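Local coordinates for protein yersinopine dehydrogenase (Yersinia pestis, PDB 6C4L) that catalyses the NADPH-dependent reductive condensation of pyruvate with an amino acid-derived intermediate, the last step in making the metallophore yersinopine, at residues Asp159-Ser164 against Ser224-Trp229; Ile163-Tyr168 against Ile213-Gln218. One frame throughout, in Å; residues are numbered along the deposited sequence.

Contact 1: residues Asp159-Ser164 against Ser224-Trp229; sequences DVEVIS and SAEMSW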
ATOM      1  N   ASP A 159     -16.298  16.512 -45.444  1.00 34.65           N
ATOM      2  CA  ASP A 159     -14.910  16.546 -45.885  1.00 40.58           C
ATOM      3  C   ASP A 159     -13.934  16.788 -44.747  1.00 35.50           C
ATOM      4  O   ASP A 159     -12.751  16.470 -44.891  1.00 33.78           O
ATOM      5  CB  ASP A 159     -14.681  17.657 -46.928  1.00 39.88           C
ATOM      6  CG  ASP A 159     -15.105  17.263 -48.308  1.00 41.18           C
ATOM      7  OD1 ASP A 159     -15.135  16.042 -48.594  1.00 44.85           O
ATOM      8  OD2 ASP A 159     -15.374  18.191 -49.119  1.00 38.73           O
ATOM      9  N   VAL A 160     -14.373  17.413 -43.654  1.00 33.39           N
ATOM     10  CA  VAL A 160     -13.425  17.832 -42.621  1.00 32.23           C
ATOM     11  C   VAL A 160     -12.804  16.611 -41.944  1.00 31.59           C
ATOM     12  O   VAL A 160     -13.482  15.611 -41.678  1.00 37.56           O
ATOM     13  CB  VAL A 160     -14.115  18.747 -41.593  1.00 38.72           C
ATOM     14  CG1 VAL A 160     -13.173  18.985 -40.378  1.00 35.66           C
ATOM     15  CG2 VAL A 160     -14.517  20.047 -42.274  1.00 34.33           C
ATOM     16  N   GLU A 161     -11.501  16.690 -41.668  1.00 34.48           N
ATOM     17  CA  GLU A 161     -10.786  15.616 -40.982  1.00 35.19           C
ATOM     18  C   GLU A 161     -11.006  15.732 -39.475  1.00 31.10           C
ATOM     19  O   GLU A 161     -10.755  16.786 -38.883  1.00 32.66           O
ATOM     20  CB  GLU A 161      -9.285  15.674 -41.308  1.00 34.89           C
ATOM     21  CG  GLU A 161      -8.400  14.594 -40.611  1.00 33.79           C
ATOM     22  CD  GLU A 161      -7.044  14.468 -41.319  1.00 46.69           C
ATOM     23  OE1 GLU A 161      -6.790  15.305 -42.208  1.00 36.02           O
ATOM     24  OE2 GLU A 161      -6.245  13.557 -41.008  1.00 42.59           O
ATOM     25  N   VAL A 162     -11.479  14.654 -38.862  1.00 31.03           N
ATOM     26  CA  VAL A 162     -11.702  14.590 -37.412  1.00 34.46           C
ATOM     27  C   VAL A 162     -10.599  13.730 -36.822  1.00 34.03           C
ATOM     28  O   VAL A 162     -10.474  12.557 -37.185  1.00 36.84           O
ATOM     29  CB  VAL A 162     -13.081  14.010 -37.088  1.00 27.70           C
ATOM     30  CG1 VAL A 162     -13.268  13.833 -35.577  1.00 34.70           C
ATOM     31  CG2 VAL A 162     -14.164  14.929 -37.677  1.00 32.48           C
ATOM     32  N   ILE A 163      -9.817  14.295 -35.906  1.00 31.45           N
ATOM     33  CA  ILE A 163      -8.758  13.550 -35.237  1.00 33.69           C
ATOM     34  C   ILE A 163      -9.043  13.495 -33.733  1.00 33.49           C
ATOM     35  O   ILE A 163      -9.230  14.530 -33.078  1.00 31.48           O
ATOM     36  CB  ILE A 163      -7.378  14.152 -35.532  1.00 31.95           C
ATOM     37  CG1 ILE A 163      -7.062  13.977 -37.017  1.00 30.96           C
ATOM     38  CG2 ILE A 163      -6.280  13.443 -34.716  1.00 37.35           C
ATOM     39  CD1 ILE A 163      -5.935  14.804 -37.460  1.00 38.94           C
ATOM     40  N   SER A 164      -9.094  12.283 -33.197  1.00 38.53           N
ATOM     41  CA  SER A 164      -9.144  12.047 -31.754  1.00 34.84           C
ATOM     42  C   SER A 164      -7.759  11.751 -31.204  1.00 36.84           C
ATOM     43  O   SER A 164      -7.044  10.902 -31.748  1.00 35.52           O
ATOM     44  CB  SER A 164     -10.046  10.863 -31.406  1.00 37.67           C
ATOM     45  OG  SER A 164     -11.399  11.247 -31.368  1.00 41.57           O
ATOM     46  N   SER A 224      -2.010  11.171 -42.909  1.00 39.94           N
ATOM     47  CA  SER A 224      -2.472  12.381 -43.561  1.00 41.38           C
ATOM     48  C   SER A 224      -1.556  13.546 -43.204  1.00 38.57           C
ATOM     49  O   SER A 224      -0.715  13.460 -42.298  1.00 37.51           O
ATOM     50  CB  SER A 224      -3.896  12.715 -43.121  1.00 45.56           C
ATOM     51  OG  SER A 224      -3.909  12.946 -41.722  1.00 40.75           O
ATOM     52  N   ALA A 225      -1.748  14.657 -43.921  1.00 33.88           N
ATOM     53  CA  ALA A 225      -1.015  15.887 -43.618  1.00 45.05           C
ATOM     54  C   ALA A 225      -1.254  16.343 -42.182  1.00 44.04           C
ATOM     55  O   ALA A 225      -0.313  16.713 -41.464  1.00 40.61           O
ATOM     56  CB  ALA A 225      -1.414  16.991 -44.600  1.00 50.72           C
ATOM     57  N   GLU A 226      -2.515  16.348 -41.746  1.00 41.43           N
ATOM     58  CA  GLU A 226      -2.807  16.793 -40.386  1.00 40.69           C
ATOM     59  C   GLU A 226      -2.123  15.904 -39.373  1.00 36.74           C
ATOM     60  O   GLU A 226      -1.518  16.385 -38.405  1.00 42.26           O
ATOM     61  CB  GLU A 226      -4.313  16.805 -40.143  1.00 45.07           C
ATOM     62  CG  GLU A 226      -4.960  18.103 -40.534  1.00 50.16           C
ATOM     63  CD  GLU A 226      -4.433  19.265 -39.704  1.00 52.59           C
ATOM     64  OE1 GLU A 226      -3.472  19.938 -40.135  1.00 47.06           O
ATOM     65  OE2 GLU A 226      -4.960  19.491 -38.601  1.00 46.73           O
ATOM     66  N   MET A 227      -2.228  14.592 -39.564  1.00 39.65           N
ATOM     67  CA  MET A 227      -1.594  13.666 -38.631  1.00 39.63           C
ATOM     68  C   MET A 227      -0.085  13.871 -38.593  1.00 39.66           C
ATOM     69  O   MET A 227       0.524  13.869 -37.516  1.00 41.74           O
ATOM     70  CB  MET A 227      -1.947  12.232 -39.017  1.00 41.52           C
ATOM     71  CG  MET A 227      -3.200  11.703 -38.293  1.00 55.75           C
ATOM     72  SD  MET A 227      -3.957  10.392 -39.264  1.00 60.73           S
ATOM     73  CE  MET A 227      -4.361   9.223 -37.990  1.00 53.20           C
ATOM     74  N   SER A 228       0.532  14.079 -39.760  1.00 42.23           N
ATOM     75  CA  SER A 228       1.959  14.398 -39.812  1.00 42.07           C
ATOM     76  C   SER A 228       2.261  15.700 -39.082  1.00 42.80           C
ATOM     77  O   SER A 228       3.281  15.810 -38.393  1.00 37.92           O
ATOM     78  CB  SER A 228       2.420  14.510 -41.272  1.00 44.51           C
ATOM     79  OG  SER A 228       2.189  13.296 -41.964  1.00 51.50           O
ATOM     80  N   TRP A 229       1.413  16.717 -39.261  1.00 40.74           N
ATOM     81  CA  TRP A 229       1.596  17.964 -38.521  1.00 43.69           C
ATOM     82  C   TRP A 229       1.528  17.725 -37.020  1.00 46.79           C
ATOM     83  O   TRP A 229       2.418  18.157 -36.273  1.00 44.15           O
ATOM     84  CB  TRP A 229       0.557  19.004 -38.944  1.00 47.89           C
ATOM     85  CG  TRP A 229       0.583  20.259 -38.078  1.00 45.65           C
ATOM     86  CD1 TRP A 229       1.483  21.293 -38.144  1.00 47.26           C
ATOM     87  CD2 TRP A 229      -0.328  20.593 -37.023  1.00 40.59           C
ATOM     88  NE1 TRP A 229       1.187  22.243 -37.194  1.00 43.65           N
ATOM     89  CE2 TRP A 229       0.075  21.839 -36.500  1.00 41.58           C
ATOM     90  CE3 TRP A 229      -1.447  19.963 -36.478  1.00 42.23           C
ATOM     91  CZ2 TRP A 229      -0.597  22.462 -35.461  1.00 42.86           C
ATOM     92  CZ3 TRP A 229      -2.121  20.584 -35.427  1.00 41.97           C
ATOM     93  CH2 TRP A 229      -1.695  21.822 -34.934  1.00 43.48           C
TER
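The carboxylate of Glu161 is met at its edge by the hydroxyl of Ser224 and over one face by Glu226, whose CB and CG stand above it, CB lying 3.6 Å from Glu161 OE1. These residues join strand 161-165, in the parallel part of the Rossmann-type sheet, to the start of helix 225-235, which packs on that sheet, the axis of its segment 35° from that of the strand. Ser224 is the N-cap of the helix, and its OG works in two directions. It gives its hydrogen to the syn lone pair of Glu161 OE2 in a short bond of 2.5 Å, and it accepts a 3.2 Å capping bond from Met227 N. Placing CG anti to the backbone N (chi1 179°) and keeping the chain beyond it extended lets Glu161 span the gap to the cap. Asn217 ND2 also bonds OE2, arriving from the side of the carboxylate plane away from Glu226. Lying at the N-terminal end of the helix, the carboxylate is probably favoured in its charged form.

Glu226 turns the other way. A bend at chi2 swings its own carboxylate away from Glu161, the two planes 78° apart and the like-charged Glu161 OE1 and Glu226 OE2 5.8 Å from each other. Arg107, by a salt bridge, and His20 hold Glu226 OE1, while Ser134 bonds OE2. Farther along the strand, Ile163 sets its CD1 against aliphatic carbons of two helix side chains, Glu226 CB at 3.7 Å and Met227 CG at 4.2 Å. Within the first helical turn, Ser224 O accepts from both Ser228 N and Ser228 OG, which approach from opposite faces of its carbonyl plane.

Contact 2: residues Ile163-Tyr168 against Ile213-Gln218; sequences ISLSSY and IYLANQ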
ATOM      1  N   ILE A 163      -9.817  14.295 -35.906  1.00 31.45           N
ATOM      2  CA  ILE A 163      -8.758  13.550 -35.237  1.00 33.69           C
ATOM      3  C   ILE A 163      -9.043  13.495 -33.733  1.00 33.49           C
ATOM      4  O   ILE A 163      -9.230  14.530 -33.078  1.00 31.48           O
ATOM      5  CB  ILE A 163      -7.378  14.152 -35.532  1.00 31.95           C
ATOM      6  CG1 ILE A 163      -7.062  13.977 -37.017  1.00 30.96           C
ATOM      7  CG2 ILE A 163      -6.280  13.443 -34.716  1.00 37.35           C
ATOM      8  CD1 ILE A 163      -5.935  14.804 -37.460  1.00 38.94           C
ATOM      9  N   SER A 164      -9.094  12.283 -33.197  1.00 38.53           N
ATOM     10  CA  SER A 164      -9.144  12.047 -31.754  1.00 34.84           C
ATOM     11  C   SER A 164      -7.759  11.751 -31.204  1.00 36.84           C
ATOM     12  O   SER A 164      -7.044  10.902 -31.748  1.00 35.52           O
ATOM     13  CB  SER A 164     -10.046  10.863 -31.406  1.00 37.67           C
ATOM     14  OG  SER A 164     -11.399  11.247 -31.368  1.00 41.57           O
ATOM     15  N   LEU A 165      -7.386  12.428 -30.120  1.00 38.19           N
ATOM     16  CA  LEU A 165      -6.198  12.058 -29.356  1.00 32.28           C
ATOM     17  C   LEU A 165      -6.644  11.383 -28.070  1.00 35.78           C
ATOM     18  O   LEU A 165      -7.657  11.774 -27.483  1.00 32.50           O
ATOM     19  CB  LEU A 165      -5.329  13.270 -29.016  1.00 34.55           C
ATOM     20  CG  LEU A 165      -4.973  14.224 -30.171  1.00 46.59           C
ATOM     21  CD1 LEU A 165      -3.993  15.273 -29.688  1.00 48.56           C
ATOM     22  CD2 LEU A 165      -4.401  13.459 -31.340  1.00 49.50           C
ATOM     23  N   SER A 166      -5.846  10.406 -27.610  1.00 36.11           N
ATOM     24  CA  SER A 166      -6.207   9.618 -26.434  1.00 39.47           C
ATOM     25  C   SER A 166      -6.209  10.447 -25.153  1.00 42.21           C
ATOM     26  O   SER A 166      -6.995  10.181 -24.239  1.00 39.06           O
ATOM     27  CB  SER A 166      -5.235   8.456 -26.285  1.00 33.84           C
ATOM     28  OG  SER A 166      -3.887   8.917 -26.422  1.00 32.21           O
ATOM     29  N   SER A 167      -5.329  11.430 -25.047  1.00 37.44           N
ATOM     30  CA  SER A 167      -5.331  12.301 -23.883  1.00 34.60           C
ATOM     31  C   SER A 167      -4.622  13.572 -24.294  1.00 38.60           C
ATOM     32  O   SER A 167      -4.045  13.668 -25.387  1.00 42.04           O
ATOM     33  CB  SER A 167      -4.642  11.647 -22.672  1.00 48.51           C
ATOM     34  OG  SER A 167      -3.240  11.562 -22.865  1.00 49.47           O
ATOM     35  N   TYR A 168      -4.681  14.560 -23.415  1.00 41.05           N
ATOM     36  CA  TYR A 168      -3.789  15.691 -23.568  1.00 43.02           C
ATOM     37  C   TYR A 168      -2.374  15.194 -23.289  1.00 45.58           C
ATOM     38  O   TYR A 168      -2.180  14.200 -22.580  1.00 40.42           O
ATOM     39  CB  TYR A 168      -4.186  16.820 -22.628  1.00 46.47           C
ATOM     40  CG  TYR A 168      -3.206  17.959 -22.597  1.00 51.74           C
ATOM     41  CD1 TYR A 168      -2.835  18.621 -23.767  1.00 49.42           C
ATOM     42  CD2 TYR A 168      -2.658  18.385 -21.394  1.00 52.62           C
ATOM     43  CE1 TYR A 168      -1.925  19.666 -23.739  1.00 52.78           C
ATOM     44  CE2 TYR A 168      -1.756  19.435 -21.350  1.00 49.35           C
ATOM     45  CZ  TYR A 168      -1.392  20.068 -22.521  1.00 53.55           C
ATOM     46  OH  TYR A 168      -0.480  21.103 -22.479  1.00 54.94           O
ATOM     47  N   ILE A 213       1.047   9.109 -27.312  1.00 47.30           N
ATOM     48  CA  ILE A 213      -0.341   9.498 -27.516  1.00 43.44           C
ATOM     49  C   ILE A 213      -0.860   8.631 -28.651  1.00 45.36           C
ATOM     50  O   ILE A 213      -0.163   8.453 -29.660  1.00 47.26           O
ATOM     51  CB  ILE A 213      -0.461  10.991 -27.889  1.00 41.29           C
ATOM     52  CG1 ILE A 213       0.086  11.884 -26.775  1.00 47.82           C
ATOM     53  CG2 ILE A 213      -1.905  11.368 -28.243  1.00 52.80           C
ATOM     54  CD1 ILE A 213      -0.731  11.854 -25.495  1.00 49.47           C
ATOM     55  N   TYR A 214      -2.056   8.084 -28.491  1.00 37.89           N
ATOM     56  CA  TYR A 214      -2.723   7.388 -29.583  1.00 38.61           C
ATOM     57  C   TYR A 214      -3.644   8.357 -30.320  1.00 38.21           C
ATOM     58  O   TYR A 214      -4.365   9.139 -29.694  1.00 36.28           O
ATOM     59  CB  TYR A 214      -3.524   6.205 -29.045  1.00 36.21           C
ATOM     60  CG  TYR A 214      -2.633   5.209 -28.333  1.00 38.11           C
ATOM     61  CD1 TYR A 214      -2.290   5.393 -27.011  1.00 37.63           C
ATOM     62  CD2 TYR A 214      -2.093   4.110 -29.005  1.00 41.70           C
ATOM     63  CE1 TYR A 214      -1.427   4.488 -26.357  1.00 36.84           C
ATOM     64  CE2 TYR A 214      -1.235   3.200 -28.337  1.00 37.66           C
ATOM     65  CZ  TYR A 214      -0.931   3.405 -27.024  1.00 39.47           C
ATOM     66  OH  TYR A 214      -0.087   2.532 -26.370  1.00 44.25           O
ATOM     67  N   LEU A 215      -3.638   8.293 -31.644  1.00 34.12           N
ATOM     68  CA  LEU A 215      -4.493   9.185 -32.413  1.00 36.57           C
ATOM     69  C   LEU A 215      -5.007   8.470 -33.647  1.00 35.18           C
ATOM     70  O   LEU A 215      -4.462   7.456 -34.081  1.00 38.07           O
ATOM     71  CB  LEU A 215      -3.772  10.477 -32.790  1.00 39.18           C
ATOM     72  CG  LEU A 215      -2.723  10.464 -33.917  1.00 42.10           C
ATOM     73  CD1 LEU A 215      -2.270  11.887 -34.156  1.00 39.81           C
ATOM     74  CD2 LEU A 215      -1.504   9.571 -33.587  1.00 45.88           C
ATOM     75  N   ALA A 216      -6.082   9.020 -34.207  1.00 32.32           N
ATOM     76  CA  ALA A 216      -6.662   8.481 -35.427  1.00 33.77           C
ATOM     77  C   ALA A 216      -7.539   9.550 -36.058  1.00 33.50           C
ATOM     78  O   ALA A 216      -8.034  10.436 -35.366  1.00 35.03           O
ATOM     79  CB  ALA A 216      -7.488   7.227 -35.145  1.00 35.68           C
ATOM     80  N   ASN A 217      -7.723   9.460 -37.377  1.00 33.50           N
ATOM     81  CA  ASN A 217      -8.820  10.157 -38.018  1.00 37.46           C
ATOM     82  C   ASN A 217      -9.885   9.142 -38.405  1.00 39.88           C
ATOM     83  O   ASN A 217      -9.752   7.934 -38.171  1.00 40.63           O
ATOM     84  CB  ASN A 217      -8.334  11.005 -39.201  1.00 39.49           C
ATOM     85  CG  ASN A 217      -7.738  10.199 -40.349  1.00 42.00           C
ATOM     86  OD1 ASN A 217      -8.173   9.097 -40.684  1.00 44.67           O
ATOM     87  ND2 ASN A 217      -6.748  10.796 -40.986  1.00 44.72           N
ATOM     88  N   GLN A 218     -10.998   9.659 -38.900  1.00 36.74           N
ATOM     89  CA  GLN A 218     -12.137   8.798 -39.145  1.00 39.82           C
ATOM     90  C   GLN A 218     -11.902   7.788 -40.258  1.00 47.70           C
ATOM     91  O   GLN A 218     -12.717   6.872 -40.405  1.00 52.38           O
ATOM     92  CB  GLN A 218     -13.367   9.635 -39.487  1.00 38.70           C
ATOM     93  CG  GLN A 218     -13.287  10.399 -40.817  1.00 39.47           C
ATOM     94  CD  GLN A 218     -12.937  11.866 -40.655  1.00 40.81           C
ATOM     95  OE1 GLN A 218     -11.935  12.217 -40.025  1.00 31.56           O
ATOM     96  NE2 GLN A 218     -13.748  12.741 -41.273  1.00 39.16           N
TER
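Ser164 and Ala216 exchange two backbone hydrogen bonds, Ser164 N to Ala216 O at 3.0 Å and Ala216 N to Ser164 O at 3.2 Å. Each of these acceptors also takes a weaker CA-H...O contact, Ala216 O from Ile163 CA and Ser164 O from Leu215 CA. Past the end of strand 161-165, Ser166 continues the pairing by other means. Its N bonds Tyr214 O at 2.9 Å, and its side chain takes the place of a backbone carbonyl: with chi1 at 47°, OG sits between the backbone N and the carbonyl carbon and accepts from Tyr214 N at 2.9 Å. The same OG lies at the edge of the Tyr214 ring, which stacks on Phe253 and sends its hydroxyl to Asp328. Here the parallel run of the Rossmann-type sheet, which includes strand 134-137, is joined edge to edge by the long strand 203-217, running antiparallel to it, so that strand 161-165 has a parallel neighbour and an antiparallel one.

On the face carrying Leu165 and Leu215 the two leucines lie side by side, pointing the same way and pressed tightly together, Leu165 CD2 being 3.4 Å from Leu215 CB. Leu165 CB also touches Ile213 CG2. The face of Ser164 and Ala216 is turned to helix 247-251, whose Glu251 bonds Ser164 OG; Ser140 bonds the same hydroxyl. Ser167 OG bonds Tyr168 O from above the carbonyl plane. Tyr168 OH is hydrogen-bonded to Thr172, which binds NADP(+), and the Tyr168 side chain touches Ala33, another residue of the cofactor site.

In the fold
Both contacts are buried and grow from strand 161-165, but the centre of contact 2 is about 11 Å from the centre of the chain, that of contact 1 about 19 Å. Contact 2 works within the sheet, through backbone bonds to strand 203-217 and close apolar side chains; contact 1 works from the sheet to helix 225-235, the next element after that strand, and relies on one carboxylate, a helix cap and a few aliphatic carbons. Ile163 takes part in both, facing the helix in one and Asn217 and Leu215 in the other. Asn217 and Gln218 join the two, Gln218 OE1 bonding Val162 N and the Asn217 side chain packing near Met227. Contact 2 reaches the cofactor site through Tyr168.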